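Side-chain contact in ribosomal-protein-S5-alanine N-acetyltransferase (Vibrio fischeri, PDB 3IGR), which probably transfers the acetyl group of acetyl-CoA to the N-terminal alanine of ribosomal protein uS5: residues A[17-20]-A[21-24]. Residues are numbered along the deposited sequence; the frame is centred on the assembly and turned at random.
Sequences SSDA and VTIA
With OG1 of Thr22 turned trans to its own backbone N (chi1 -179°), the methyl CG2 is left between N and the carbonyl carbon and folds back over Asp19. There Thr22 CG2 lies 3.2 Å from Asp19 O and 3.8 Å from Asp19 OD1. Asp19 meets it with chi1 -69°, which sets the carboxylate beside its own backbone N, and the two side chains lie alongside, extending in a common direction. The methyl of Thr22, not its hydroxyl, faces the aspartate: OG1 accepts a weak hydrogen bond from the backbone N of Ile80, while OD2 of Asp19 forms a salt bridge with Arg13 and accepts a bond from the backbone N of Lys16.

The backbone supplies the main tie. Ile23 N donates to Asp19 O at 2.9 Å, almost straight at 174°, and CG2 of Ile23 packs against the same oxygen at 3.3 Å. One residue on, Ala24 N reaches Ala20 O in a weak, longer bond (3.3 Å). A water bridges the 3-10 segment to the helix, giving a hydrogen to Ser18 O and accepting one from Thr22 N.

Ala20, Ile23 and Ala24 also touch helix 48-63, and Ile23 reaches strand 79-90. Asp19 occupies the N-cap position without a side-chain capping bond. The 3-10 segment 17-19, joined to helix 20-29 through the Ile23 N to Asp19 O bond, exemplifies a 3-10 turn leading into the first turn of an alpha-helix, here following strand 10-14 in the GNAT acetyltransferase fold.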
loop_
_atom_site.group_PDB
_atom_site.type_symbol
_atom_site.label_atom_id
_atom_site.label_comp_id
_atom_site.label_asym_id
_atom_site.label_seq_id
_atom_site.Cartn_x
_atom_site.Cartn_y
_atom_site.Cartn_z
ATOM N N SER A 17 -30.548 2.385 10.355
ATOM C CA SER A 17 -31.760 1.619 10.627
ATOM C C SER A 17 -32.282 0.883 9.388
ATOM O O SER A 17 -32.639 -0.292 9.477
ATOM C CB SER A 17 -32.848 2.523 11.217
ATOM O OG SER A 17 -32.476 2.998 12.503
ATOM N N SER A 18 -32.295 1.563 8.236
ATOM C CA SER A 18 -32.799 0.983 6.981
ATOM C C SER A 18 -32.019 -0.238 6.473
ATOM O O SER A 18 -32.494 -0.948 5.581
ATOM C CB SER A 18 -32.870 2.056 5.885
ATOM O OG SER A 18 -31.659 2.810 5.828
ATOM N N ASP A 19 -30.827 -0.469 7.029
ATOM C CA ASP A 19 -29.969 -1.605 6.651
ATOM C C ASP A 19 -30.311 -2.954 7.314
ATOM O O ASP A 19 -29.568 -3.933 7.149
ATOM C CB ASP A 19 -28.503 -1.294 6.963
ATOM C CG ASP A 19 -27.922 -0.220 6.083
ATOM O OD1 ASP A 19 -28.270 -0.160 4.882
ATOM O OD2 ASP A 19 -27.091 0.564 6.592
ATOM N N ALA A 20 -31.410 -3.009 8.068
ATOM C CA ALA A 20 -31.721 -4.181 8.900
ATOM C C ALA A 20 -31.713 -5.490 8.117
ATOM O O ALA A 20 -31.122 -6.473 8.560
ATOM C CB ALA A 20 -33.060 -3.994 9.636
ATOM N N VAL A 21 -32.350 -5.483 6.943
ATOM C CA VAL A 21 -32.473 -6.682 6.114
ATOM C C VAL A 21 -31.145 -7.034 5.454
ATOM O O VAL A 21 -30.710 -8.181 5.484
ATOM C CB VAL A 21 -33.587 -6.525 5.039
ATOM C CG1 VAL A 21 -33.583 -7.695 4.064
ATOM C CG2 VAL A 21 -34.945 -6.401 5.706
ATOM N N THR A 22 -30.501 -6.035 4.870
ATOM C CA THR A 22 -29.269 -6.261 4.129
ATOM C C THR A 22 -28.082 -6.687 5.003
ATOM O O THR A 22 -27.301 -7.546 4.597
ATOM C CB THR A 22 -28.909 -5.065 3.225
ATOM O OG1 THR A 22 -27.706 -5.359 2.508
ATOM C CG2 THR A 22 -28.707 -3.801 4.032
ATOM N N ILE A 23 -27.942 -6.108 6.195
ATOM C CA ILE A 23 -26.905 -6.597 7.113
ATOM C C ILE A 23 -27.188 -8.039 7.575
ATOM O O ILE A 23 -26.265 -8.851 7.684
ATOM C CB ILE A 23 -26.613 -5.630 8.315
ATOM C CG1 ILE A 23 -25.303 -6.011 9.022
ATOM C CG2 ILE A 23 -27.775 -5.606 9.313
ATOM C CD1 ILE A 23 -24.069 -5.832 8.175
ATOM N N ALA A 24 -28.457 -8.345 7.833
ATOM C CA ALA A 24 -28.869 -9.700 8.206
ATOM C C ALA A 24 -28.491 -10.688 7.103
ATOM O O ALA A 24 -27.861 -11.712 7.382
ATOM C CB ALA A 24 -30.387 -9.753 8.469
HETATM O O HOH W 1 -31.830 -3.519 4.435
#